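Long-range contacts in cycloalternan-forming enzyme (Listeria monocytogenes serovar 1/2a, PDB 5F7U), which belongs to the glycoside hydrolase family 31 proteins, joining a TIM-barrel domain to beta domains that include a family 6 carbohydrate-binding module, and binds glycans and magnesium: residues Y941-G946 with G964-F969; E992-A997 with F1056-I1061. The protein carries 1 engineered substitution. All blocks are in the same frame, centred on the assembly; numbering follows the deposited sequence.

Overall arrangement
Both contacts sit in the C-terminal family 6 carbohydrate-binding module, far out on one flank of the chain, with their centres about 9 Å apart. They follow each other along the sequence: contact 1 closes before contact 2 opens. Strand 1054-1062 ties them together, because strands 941-942, 965-968 and 987-996 all pair with it, antiparallel, in one sheet. Tyr941 N lies 2.8 Å from Val1059 O, and Phe1056 N 2.8 Å from Val966 O, both probable hydrogen bonds. A single magnesium ion is shared as well, bound by Glu942, Glu944 and Gly964 of contact 1 and by Asp1057 of contact 2, so the ion links both segments of contact 1 to strand 1054-1062.

Contact 1. Residues Y941-G946 with G964-F969; sequences YEAEFG and GFVAGF. With MG (magnesium ion), chain G; GLC (alpha-D-glucopyranose), chain B; GLC (alpha-D-glucopyranose), chain D.
Glu944 and Gly964 meet at a buried magnesium ion in the beta sandwich that forms this family 6 carbohydrate-binding module. Metal coordination dominates. Glu944 grips the ion with both carboxylate oxygens, unevenly: OE1 of Glu944 is 2.2 Å from the magnesium, whereas its OE2 is 2.6 Å away. Glu942 adds OE1, and the other segment contributes the carbonyl oxygen of Gly964; Thr961 O and Asp1057 OD1 complete the shell. Glu944 reaches the ion with CG set between its backbone N and carbonyl carbon (chi1 59°) and a further bend at chi2. The far oxygen of Glu942, OE2, is held by Asn916.

A single hydrogen bond joins the two segments beside the metal. Gly964 N donates to Glu944 OE2 at 3.0 Å, descending on the carboxylate from well above its plane, so this oxygen serves both the ion and an amide. The carbonyl and carboxylate oxygens drawn so close together are probably reconciled by the positive charge between them.

Apolar contact is slight: Val966 lays CG2 against CB of Ala943, 3.8 Å away, and the same methyl touches the Ala943 carbonyl.

Sugars lie at both segments. Gly968 N, hydrogen-bonded to Asn1055 OD1, comes within 3.2 Å of O4 of one alpha-D-glucopyranose, while the Phe945 ring meets another obliquely, its CD1 coming within 3.6 Å of the sugar's O5.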
# COMPACT_ATOMS: atom_id res chain seq x y z
N TYR A 941 -35.44 -7.86 -2.07
CA TYR A 941 -34.74 -7.96 -3.34
C TYR A 941 -35.59 -7.23 -4.37
O TYR A 941 -36.68 -7.70 -4.74
CB TYR A 941 -34.60 -9.44 -3.74
CG TYR A 941 -33.65 -10.22 -2.86
CD1 TYR A 941 -34.05 -10.72 -1.61
CD2 TYR A 941 -32.33 -10.43 -3.27
CE1 TYR A 941 -33.16 -11.42 -0.79
CE2 TYR A 941 -31.44 -11.14 -2.49
CZ TYR A 941 -31.85 -11.61 -1.24
OH TYR A 941 -30.93 -12.31 -0.47
N GLU A 942 -35.12 -6.07 -4.82
CA GLU A 942 -35.92 -5.21 -5.70
C GLU A 942 -36.00 -5.79 -7.10
O GLU A 942 -34.96 -6.17 -7.70
CB GLU A 942 -35.36 -3.78 -5.73
CG GLU A 942 -35.44 -3.05 -4.39
CD GLU A 942 -36.86 -2.88 -3.87
OE1 GLU A 942 -37.85 -2.91 -4.66
OE2 GLU A 942 -36.99 -2.69 -2.63
N ALA A 943 -37.22 -5.87 -7.63
CA ALA A 943 -37.42 -6.41 -8.97
C ALA A 943 -36.69 -5.58 -10.03
O ALA A 943 -36.17 -6.13 -11.01
CB ALA A 943 -38.91 -6.53 -9.29
N GLU A 944 -36.62 -4.27 -9.81
CA GLU A 944 -35.97 -3.34 -10.74
C GLU A 944 -34.44 -3.54 -10.81
O GLU A 944 -33.79 -3.06 -11.76
CB GLU A 944 -36.35 -1.88 -10.39
CG GLU A 944 -35.97 -1.41 -8.99
CD GLU A 944 -37.08 -1.55 -7.93
OE1 GLU A 944 -37.93 -2.47 -7.94
OE2 GLU A 944 -37.06 -0.73 -7.01
N PHE A 945 -33.89 -4.24 -9.82
CA PHE A 945 -32.46 -4.61 -9.82
C PHE A 945 -32.20 -6.02 -10.35
O PHE A 945 -31.04 -6.46 -10.46
CB PHE A 945 -31.82 -4.46 -8.43
CG PHE A 945 -31.94 -3.09 -7.81
CD1 PHE A 945 -32.07 -1.92 -8.58
CD2 PHE A 945 -31.90 -2.96 -6.42
CE1 PHE A 945 -32.18 -0.66 -7.97
CE2 PHE A 945 -31.99 -1.71 -5.80
CZ PHE A 945 -32.14 -0.55 -6.58
N GLY A 946 -33.27 -6.73 -10.70
CA GLY A 946 -33.15 -8.11 -11.19
C GLY A 946 -32.59 -8.16 -12.60
O GLY A 946 -32.37 -7.12 -13.24
N GLY A 964 -38.42 1.78 -7.96
CA GLY A 964 -39.61 1.52 -8.78
C GLY A 964 -40.04 0.06 -8.75
O GLY A 964 -40.01 -0.60 -7.70
N PHE A 965 -40.43 -0.41 -9.94
CA PHE A 965 -40.99 -1.75 -10.14
C PHE A 965 -40.82 -2.16 -11.60
O PHE A 965 -40.58 -1.31 -12.47
CB PHE A 965 -42.49 -1.78 -9.75
CG PHE A 965 -43.32 -0.68 -10.37
CD1 PHE A 965 -43.84 -0.81 -11.65
CD2 PHE A 965 -43.59 0.50 -9.65
CE1 PHE A 965 -44.63 0.18 -12.21
CE2 PHE A 965 -44.37 1.51 -10.21
CZ PHE A 965 -44.89 1.35 -11.49
N VAL A 966 -40.96 -3.45 -11.86
CA VAL A 966 -40.98 -3.99 -13.22
C VAL A 966 -42.43 -3.88 -13.72
O VAL A 966 -43.35 -4.32 -13.03
CB VAL A 966 -40.47 -5.45 -13.22
CG1 VAL A 966 -40.75 -6.13 -14.55
CG2 VAL A 966 -38.98 -5.46 -12.94
N ALA A 967 -42.62 -3.27 -14.89
CA ALA A 967 -43.98 -2.91 -15.37
C ALA A 967 -44.59 -3.88 -16.39
O ALA A 967 -43.93 -4.23 -17.39
CB ALA A 967 -43.97 -1.50 -15.94
N GLY A 968 -45.84 -4.30 -16.15
CA GLY A 968 -46.61 -5.10 -17.14
C GLY A 968 -46.21 -6.57 -17.08
O GLY A 968 -46.98 -7.41 -16.58
N PHE A 969 -45.03 -6.89 -17.62
CA PHE A 969 -44.44 -8.21 -17.46
C PHE A 969 -45.45 -9.29 -17.91
O PHE A 969 -45.64 -10.33 -17.26
CB PHE A 969 -43.95 -8.32 -15.99
CG PHE A 969 -43.34 -9.64 -15.60
CD1 PHE A 969 -42.62 -10.44 -16.50
CD2 PHE A 969 -43.45 -10.07 -14.28
CE1 PHE A 969 -42.06 -11.64 -16.09
CE2 PHE A 969 -42.88 -11.26 -13.86
CZ PHE A 969 -42.18 -12.05 -14.77
MG MG G . -39.16 -1.94 -6.16
C1 GLC B . -31.75 -0.07 -12.31
C2 GLC B . -32.82 0.82 -11.67
C3 GLC B . -32.25 2.19 -11.28
C4 GLC B . -31.03 2.06 -10.38
C5 GLC B . -30.02 1.11 -11.04
C6 GLC B . -28.82 0.83 -10.16
O2 GLC B . -33.95 0.96 -12.54
O3 GLC B . -33.24 2.94 -10.58
O4 GLC B . -30.41 3.35 -10.18
O5 GLC B . -30.64 -0.14 -11.39
O6 GLC B . -27.98 -0.02 -10.95
C1 GLC D . -51.68 0.17 -16.71
C2 GLC D . -50.79 0.59 -15.53
C3 GLC D . -49.36 0.05 -15.68
C4 GLC D . -49.35 -1.46 -15.92
C5 GLC D . -50.22 -1.75 -17.15
C6 GLC D . -50.28 -3.22 -17.50
O1 GLC D . -51.36 0.92 -17.90
O2 GLC D . -50.75 2.02 -15.40
O3 GLC D . -48.61 0.41 -14.52
O4 GLC D . -48.00 -1.91 -16.12
O5 GLC D . -51.56 -1.25 -16.95
O6 GLC D . -51.08 -3.32 -18.68

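Contact 2. Residues E992-A997 with F1056-I1061; sequences EVRYSA and FDHVVI. With MG (magnesium ion), chain G.
Arg994 sets its CB over one face of the His1058 imidazole and runs out beside Asp1057, its guanidinium next to the carboxylate. CB of Arg994 makes a CH-pi contact, 3.8 Å from the centroid of the His1058 ring, displaced toward the rim. With CG anti to the backbone N (chi1 -171°) and the chain extended to NE, the arginine carries NH1 to Asp1057 OD2, a salt bridge of 2.8 Å. That oxygen lies near the guanidinium plane, although the carboxylate is turned 56° from it.

The strands run antiparallel, and a classic beta bulge puts Asp1057 and His1058 both opposite Arg994. His1058 O receives Arg994 N, while Arg994 O receives Asp1057 N at 2.8 Å. Beyond the bulge, Glu992 and Val1060 exchange two backbone bonds, and their side chains run side by side, with Glu992 OE1 3.5 Å from Val1060 CB. A water bridges Glu992 OE1 to His1058 NE2, meeting the imidazole at its edge; Lys1062 takes OE2 of Glu992, and Thr961 holds His1058 ND1.

On the other face of the sheet, Val993 CG1 meets Phe1056 CE1 obliquely at 3.7 Å, and Val993 lies alongside Val1059.

Asp1057 divides its carboxylate: OD1 binds the magnesium ion at 2.2 Å while OD2 takes Arg994. Two positive partners probably keep this aspartate ionised, and the arginine, whose NH1 also hydrogen-bonds Gly959 O, is a second-shell residue that probably steadies the carboxylate.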
# COMPACT_ATOMS: atom_id res chain seq x y z
N GLU A 992 -42.23 -13.59 -0.05
CA GLU A 992 -43.25 -12.57 -0.27
C GLU A 992 -43.05 -11.97 -1.65
O GLU A 992 -41.94 -11.59 -1.99
CB GLU A 992 -43.14 -11.43 0.73
CG GLU A 992 -43.47 -11.77 2.17
CD GLU A 992 -43.50 -10.54 3.07
OE1 GLU A 992 -43.02 -9.46 2.65
OE2 GLU A 992 -44.01 -10.62 4.19
N VAL A 993 -44.12 -11.91 -2.43
CA VAL A 993 -44.10 -11.29 -3.76
C VAL A 993 -45.02 -10.07 -3.69
O VAL A 993 -46.24 -10.22 -3.53
CB VAL A 993 -44.55 -12.28 -4.88
CG1 VAL A 993 -44.60 -11.56 -6.24
CG2 VAL A 993 -43.62 -13.50 -4.94
N ARG A 994 -44.44 -8.87 -3.82
CA ARG A 994 -45.19 -7.62 -3.76
C ARG A 994 -45.41 -7.08 -5.16
O ARG A 994 -44.47 -6.85 -5.92
CB ARG A 994 -44.52 -6.58 -2.85
CG ARG A 994 -45.38 -5.35 -2.60
CD ARG A 994 -44.86 -4.51 -1.46
NE ARG A 994 -45.82 -3.48 -1.02
CZ ARG A 994 -45.70 -2.17 -1.25
NH1 ARG A 994 -44.66 -1.68 -1.93
NH2 ARG A 994 -46.63 -1.34 -0.78
N TYR A 995 -46.68 -6.84 -5.49
CA TYR A 995 -47.07 -6.57 -6.87
C TYR A 995 -48.35 -5.74 -6.88
O TYR A 995 -49.05 -5.63 -5.86
CB TYR A 995 -47.35 -7.90 -7.60
CG TYR A 995 -48.63 -8.54 -7.11
CD1 TYR A 995 -48.67 -9.20 -5.88
CD2 TYR A 995 -49.82 -8.40 -7.83
CE1 TYR A 995 -49.86 -9.73 -5.39
CE2 TYR A 995 -51.01 -8.93 -7.36
CZ TYR A 995 -51.01 -9.60 -6.15
OH TYR A 995 -52.20 -10.10 -5.69
N SER A 996 -48.69 -5.23 -8.05
CA SER A 996 -50.02 -4.67 -8.26
C SER A 996 -50.64 -5.34 -9.49
O SER A 996 -49.93 -5.69 -10.44
CB SER A 996 -49.94 -3.16 -8.42
OG SER A 996 -51.22 -2.58 -8.50
N ALA A 997 -51.95 -5.54 -9.46
CA ALA A 997 -52.67 -6.16 -10.56
C ALA A 997 -54.01 -5.46 -10.64
O ALA A 997 -55.02 -5.96 -10.16
CB ALA A 997 -52.84 -7.66 -10.33
N PHE A 1056 -44.45 -5.35 -10.69
CA PHE A 1056 -43.73 -6.25 -9.78
C PHE A 1056 -42.70 -5.43 -8.99
O PHE A 1056 -41.71 -4.97 -9.54
CB PHE A 1056 -43.11 -7.37 -10.64
CG PHE A 1056 -42.40 -8.48 -9.88
CD1 PHE A 1056 -42.53 -8.66 -8.49
CD2 PHE A 1056 -41.62 -9.39 -10.60
CE1 PHE A 1056 -41.86 -9.71 -7.85
CE2 PHE A 1056 -40.95 -10.43 -9.96
CZ PHE A 1056 -41.08 -10.60 -8.59
N ASP A 1057 -42.98 -5.23 -7.70
CA ASP A 1057 -42.16 -4.35 -6.86
C ASP A 1057 -40.86 -5.00 -6.36
O ASP A 1057 -39.76 -4.49 -6.58
CB ASP A 1057 -42.97 -3.84 -5.66
CG ASP A 1057 -42.22 -2.78 -4.85
OD1 ASP A 1057 -41.20 -2.21 -5.34
OD2 ASP A 1057 -42.66 -2.53 -3.72
N HIS A 1058 -41.00 -6.11 -5.66
CA HIS A 1058 -39.88 -6.75 -4.95
C HIS A 1058 -40.28 -8.13 -4.46
O HIS A 1058 -41.46 -8.47 -4.48
CB HIS A 1058 -39.40 -5.89 -3.75
CG HIS A 1058 -40.34 -5.84 -2.57
ND1 HIS A 1058 -40.62 -4.66 -1.90
CD2 HIS A 1058 -41.02 -6.80 -1.90
CE1 HIS A 1058 -41.42 -4.91 -0.88
NE2 HIS A 1058 -41.68 -6.20 -0.86
N VAL A 1059 -39.29 -8.89 -4.01
CA VAL A 1059 -39.53 -10.07 -3.18
C VAL A 1059 -38.83 -9.94 -1.83
O VAL A 1059 -37.78 -9.30 -1.72
CB VAL A 1059 -39.16 -11.42 -3.88
CG1 VAL A 1059 -39.95 -11.61 -5.18
CG2 VAL A 1059 -37.67 -11.52 -4.15
N VAL A 1060 -39.45 -10.52 -0.79
CA VAL A 1060 -38.86 -10.61 0.54
C VAL A 1060 -38.76 -12.08 0.91
O VAL A 1060 -39.72 -12.84 0.68
CB VAL A 1060 -39.67 -9.79 1.59
CG1 VAL A 1060 -39.26 -10.13 3.01
CG2 VAL A 1060 -39.46 -8.29 1.34
N ILE A 1061 -37.62 -12.50 1.46
CA ILE A 1061 -37.47 -13.87 1.96
C ILE A 1061 -37.61 -13.82 3.48
O ILE A 1061 -36.92 -13.05 4.15
CB ILE A 1061 -36.10 -14.50 1.57
CG1 ILE A 1061 -35.84 -14.42 0.05
CG2 ILE A 1061 -35.99 -15.94 2.10
CD1 ILE A 1061 -36.86 -15.11 -0.86
MG MG G . -39.16 -1.94 -6.16
O HOH W 1 -43.43 -7.66 0.58